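Local structure of small nuclear ribonucleoprotein homolog (Pyrobaculum aerophilum, 1M5Q) at residues D31-A39 against R51-I62. The protein probably binds RNA, as an archaeal Sm-like protein that assembles into a 14-subunit particle. Sequence-based numbering, arbitrary orientation.
Sequences DNQLNIVLA and RVFIMYRYIVHI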
loop_
_atom_site.group_PDB
_atom_site.type_symbol
_atom_site.label_atom_id
_atom_site.label_comp_id
_atom_site.label_asym_id
_atom_site.label_seq_id
_atom_site.Cartn_x
_atom_site.Cartn_y
_atom_site.Cartn_z
ATOM N N ASP H 31 18.753 -2.810 -5.935
ATOM C CA ASP H 31 17.952 -1.948 -6.816
ATOM C C ASP H 31 17.280 -0.804 -6.041
ATOM O O ASP H 31 17.438 -0.693 -4.813
ATOM C CB ASP H 31 16.924 -2.761 -7.616
ATOM C CG ASP H 31 15.871 -3.445 -6.750
ATOM O OD1 ASP H 31 15.730 -3.102 -5.559
ATOM O OD2 ASP H 31 15.144 -4.341 -7.296
ATOM N N ASN H 32 16.503 0.028 -6.731
ATOM C CA ASN H 32 15.858 1.149 -6.072
ATOM C C ASN H 32 14.920 0.768 -4.955
ATOM O O ASN H 32 14.720 1.534 -4.023
ATOM C CB ASN H 32 15.080 2.005 -7.069
ATOM C CG ASN H 32 15.988 2.765 -8.009
ATOM O OD1 ASN H 32 17.234 2.853 -7.822
ATOM N ND2 ASN H 32 15.375 3.342 -9.016
ATOM N N GLN H 33 14.337 -0.415 -5.053
ATOM C CA GLN H 33 13.402 -0.861 -4.025
ATOM C C GLN H 33 14.137 -1.574 -2.896
ATOM O O GLN H 33 13.511 -2.105 -1.999
ATOM C CB GLN H 33 12.344 -1.800 -4.654
ATOM C CG GLN H 33 11.416 -1.039 -5.603
ATOM C CD GLN H 33 10.449 -1.943 -6.316
ATOM O OE1 GLN H 33 10.850 -2.735 -7.160
ATOM N NE2 GLN H 33 9.156 -1.824 -5.981
ATOM N N LEU H 34 15.460 -1.568 -2.969
ATOM C CA LEU H 34 16.294 -2.223 -1.971
ATOM C C LEU H 34 16.115 -3.755 -1.899
ATOM O O LEU H 34 16.214 -4.332 -0.825
ATOM C CB LEU H 34 16.114 -1.610 -0.562
ATOM C CG LEU H 34 16.884 -0.371 -0.071
ATOM C CD1 LEU H 34 18.251 -0.255 -0.721
ATOM C CD2 LEU H 34 16.098 0.867 -0.250
ATOM N N ASN H 35 15.781 -4.384 -3.037
ATOM C CA ASN H 35 15.853 -5.836 -3.123
ATOM C C ASN H 35 17.374 -5.981 -3.153
ATOM O O ASN H 35 18.097 -5.111 -3.662
ATOM C CB ASN H 35 15.311 -6.387 -4.455
ATOM C CG ASN H 35 13.788 -6.358 -4.496
ATOM O OD1 ASN H 35 13.086 -6.809 -3.545
ATOM N ND2 ASN H 35 13.270 -5.803 -5.555
ATOM N N ILE H 36 17.864 -7.103 -2.693
ATOM C CA ILE H 36 19.315 -7.295 -2.617
ATOM C C ILE H 36 19.684 -8.656 -3.164
ATOM O O ILE H 36 18.970 -9.607 -2.892
ATOM C CB ILE H 36 19.778 -7.359 -1.137
ATOM C CG1 ILE H 36 19.414 -6.040 -0.397
ATOM C CG2 ILE H 36 21.312 -7.735 -1.081
ATOM C CD1 ILE H 36 20.221 -4.909 -0.898
ATOM N N VAL H 37 20.767 -8.741 -3.946
ATOM C CA VAL H 37 21.273 -10.053 -4.366
ATOM C C VAL H 37 22.649 -10.196 -3.667
ATOM O O VAL H 37 23.453 -9.248 -3.693
ATOM C CB VAL H 37 21.501 -10.175 -5.904
ATOM C CG1 VAL H 37 22.034 -11.634 -6.237
ATOM C CG2 VAL H 37 20.171 -9.921 -6.651
ATOM N N LEU H 38 22.879 -11.315 -2.971
ATOM C CA LEU H 38 24.174 -11.609 -2.349
ATOM C C LEU H 38 24.843 -12.775 -3.082
ATOM O O LEU H 38 24.147 -13.724 -3.517
ATOM C CB LEU H 38 24.052 -12.047 -0.887
ATOM C CG LEU H 38 23.401 -11.129 0.129
ATOM C CD1 LEU H 38 23.507 -11.782 1.502
ATOM C CD2 LEU H 38 24.091 -9.722 0.125
ATOM N N ALA H 39 26.176 -12.710 -3.178
ATOM C CA ALA H 39 26.985 -13.755 -3.840
ATOM C C ALA H 39 27.696 -14.568 -2.773
ATOM O O ALA H 39 28.169 -14.004 -1.753
ATOM C CB ALA H 39 28.039 -13.151 -4.751
ATOM N N ARG H 51 24.133 -17.695 -5.047
ATOM C CA ARG H 51 23.379 -16.418 -5.084
ATOM C C ARG H 51 22.136 -16.555 -4.253
ATOM O O ARG H 51 21.538 -17.625 -4.187
ATOM C CB ARG H 51 22.972 -15.982 -6.512
ATOM C CG ARG H 51 24.094 -15.385 -7.330
ATOM C CD ARG H 51 23.608 -14.992 -8.765
ATOM N NE ARG H 51 23.432 -16.150 -9.631
ATOM C CZ ARG H 51 22.757 -16.121 -10.784
ATOM N NH1 ARG H 51 22.188 -14.968 -11.215
ATOM N NH2 ARG H 51 22.628 -17.242 -11.503
ATOM N N VAL H 52 21.752 -15.458 -3.620
ATOM C CA VAL H 52 20.575 -15.405 -2.779
ATOM C C VAL H 52 19.903 -14.099 -3.186
ATOM O O VAL H 52 20.514 -13.038 -3.090
ATOM C CB VAL H 52 20.984 -15.330 -1.303
ATOM C CG1 VAL H 52 19.761 -15.198 -0.403
ATOM C CG2 VAL H 52 21.823 -16.564 -0.979
ATOM N N PHE H 53 18.656 -14.197 -3.644
ATOM C CA PHE H 53 17.898 -13.039 -4.077
ATOM C C PHE H 53 16.917 -12.717 -2.951
ATOM O O PHE H 53 15.937 -13.415 -2.741
ATOM C CB PHE H 53 17.135 -13.357 -5.375
ATOM C CG PHE H 53 18.021 -13.841 -6.498
ATOM C CD1 PHE H 53 18.354 -15.196 -6.618
ATOM C CD2 PHE H 53 18.529 -12.950 -7.421
ATOM C CE1 PHE H 53 19.171 -15.622 -7.643
ATOM C CE2 PHE H 53 19.361 -13.374 -8.462
ATOM C CZ PHE H 53 19.681 -14.711 -8.576
ATOM N N ILE H 54 17.179 -11.619 -2.261
ATOM C CA ILE H 54 16.380 -11.240 -1.102
ATOM C C ILE H 54 15.303 -10.152 -1.368
ATOM O O ILE H 54 15.636 -9.018 -1.774
ATOM C CB ILE H 54 17.357 -10.755 -0.023
ATOM C CG1 ILE H 54 18.431 -11.822 0.196
ATOM C CG2 ILE H 54 16.630 -10.375 1.231
ATOM C CD1 ILE H 54 19.485 -11.320 1.150
HETATM N N MSE H 55 14.038 -10.494 -1.106
HETATM C CA MSE H 55 12.884 -9.581 -1.322
HETATM C C MSE H 55 12.939 -8.458 -0.275
HETATM O O MSE H 55 13.042 -8.713 0.929
HETATM C CB MSE H 55 11.575 -10.382 -1.212
HETATM C CG MSE H 55 11.560 -11.637 -2.126
HETATM SE SE MSE H 55 11.192 -11.161 -3.978
HETATM C CE MSE H 55 9.202 -11.142 -3.762
ATOM N N TYR H 56 12.869 -7.215 -0.730
ATOM C CA TYR H 56 12.997 -6.050 0.177
ATOM C C TYR H 56 12.033 -6.049 1.351
ATOM O O TYR H 56 12.413 -5.705 2.488
ATOM C CB TYR H 56 12.923 -4.737 -0.635
ATOM C CG TYR H 56 11.526 -4.345 -1.041
ATOM C CD1 TYR H 56 10.675 -3.717 -0.112
ATOM C CD2 TYR H 56 11.026 -4.644 -2.311
ATOM C CE1 TYR H 56 9.365 -3.401 -0.436
ATOM C CE2 TYR H 56 9.682 -4.336 -2.670
ATOM C CZ TYR H 56 8.879 -3.709 -1.715
ATOM O OH TYR H 56 7.596 -3.332 -1.997
ATOM N N ARG H 57 10.812 -6.513 1.113
ATOM C CA ARG H 57 9.814 -6.513 2.185
ATOM C C ARG H 57 10.216 -7.248 3.475
ATOM O O ARG H 57 9.668 -6.959 4.560
ATOM C CB ARG H 57 8.499 -7.118 1.675
ATOM C CG ARG H 57 7.532 -6.105 1.086
ATOM C CD ARG H 57 6.324 -6.826 0.423
ATOM N NE ARG H 57 6.719 -7.202 -0.932
ATOM C CZ ARG H 57 6.443 -6.471 -2.010
ATOM N NH1 ARG H 57 5.747 -5.351 -1.880
ATOM N NH2 ARG H 57 6.905 -6.841 -3.206
ATOM N N TYR H 58 11.147 -8.202 3.359
ATOM C CA TYR H 58 11.578 -8.996 4.520
ATOM C C TYR H 58 12.915 -8.609 5.143
ATOM O O TYR H 58 13.372 -9.267 6.125
ATOM C CB TYR H 58 11.578 -10.494 4.134
ATOM C CG TYR H 58 10.152 -11.016 4.025
ATOM C CD1 TYR H 58 9.497 -11.072 2.797
ATOM C CD2 TYR H 58 9.431 -11.358 5.174
ATOM C CE1 TYR H 58 8.160 -11.462 2.701
ATOM C CE2 TYR H 58 8.071 -11.761 5.104
ATOM C CZ TYR H 58 7.451 -11.807 3.853
ATOM O OH TYR H 58 6.150 -12.211 3.751
ATOM N N ILE H 59 13.528 -7.544 4.611
ATOM C CA ILE H 59 14.826 -7.087 5.108
ATOM C C ILE H 59 14.654 -6.121 6.253
ATOM O O ILE H 59 14.007 -5.054 6.081
ATOM C CB ILE H 59 15.666 -6.389 4.009
ATOM C CG1 ILE H 59 15.891 -7.356 2.842
ATOM C CG2 ILE H 59 17.033 -5.983 4.582
ATOM C CD1 ILE H 59 16.606 -6.788 1.591
ATOM N N VAL H 60 15.234 -6.472 7.413
ATOM C CA VAL H 60 15.113 -5.622 8.573
ATOM C C VAL H 60 16.214 -4.607 8.522
ATOM O O VAL H 60 15.996 -3.421 8.761
ATOM C CB VAL H 60 15.212 -6.427 9.909
ATOM C CG1 VAL H 60 14.975 -5.464 11.069
ATOM C CG2 VAL H 60 14.189 -7.600 9.918
ATOM N N HIS H 61 17.419 -5.057 8.227
ATOM C CA HIS H 61 18.524 -4.179 8.092
ATOM C C HIS H 61 19.675 -4.881 7.410
ATOM O O HIS H 61 19.675 -6.090 7.269
ATOM C CB HIS H 61 18.945 -3.573 9.446
ATOM C CG HIS H 61 19.401 -4.563 10.463
ATOM N ND1 HIS H 61 18.540 -5.181 11.351
ATOM C CD2 HIS H 61 20.642 -5.004 10.770
ATOM C CE1 HIS H 61 19.236 -5.959 12.167
ATOM N NE2 HIS H 61 20.515 -5.868 11.834
ATOM N N ILE H 62 20.648 -4.082 7.003
ATOM C CA ILE H 62 21.852 -4.497 6.307
ATOM C C ILE H 62 23.017 -3.870 7.104
ATOM O O ILE H 62 23.033 -2.656 7.380
ATOM C CB ILE H 62 21.881 -3.897 4.885
ATOM C CG1 ILE H 62 20.569 -4.213 4.168
ATOM C CG2 ILE H 62 23.119 -4.383 4.116
ATOM C CD1 ILE H 62 20.501 -5.522 3.653
#
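N35 reaches across to the start of the 3-10 turn 56-58, its OD1 accepting the backbone N-H of Y56 at 2.9 Å from N. That oxygen also lies at the edge of the Y56 ring, 3.2 Å from CD2. D31 fixes the amide's rotation from within its own turn: its OD2 takes N35 ND2 through the syn lone pair, and its OD1 receives the backbone N of N35. Without this amide, as with an alanine here, the Y56 N-H would probably lose its acceptor and D31 OD2 its amide donor. Beyond N35, strands 36-38 and 51-54 run antiparallel, four backbone bonds joining I36 to I54 and L38 to V52. This is the hairpin of strands 36-42 and 48-54 in the bent Sm sheet, which a second subunit extends beyond V52-I54. Both faces pack tightly: on one, I36 CG1 meets I59 CD1 at 3.5 Å, and I54 CD1 touches L38 CG; on the other, V37 CG1 is anti to the backbone N (chi1 -180°), leaving CG2 3.5 Å from F53 CD2. L34 O is buried against I59 CD1 without a hydrogen-bond partner. The partly exposed Q33 side chain sits looser, CB 3.9 Å from Y56 CD2, although Q33 O presses close to Y56 CB, at 3.0 Å.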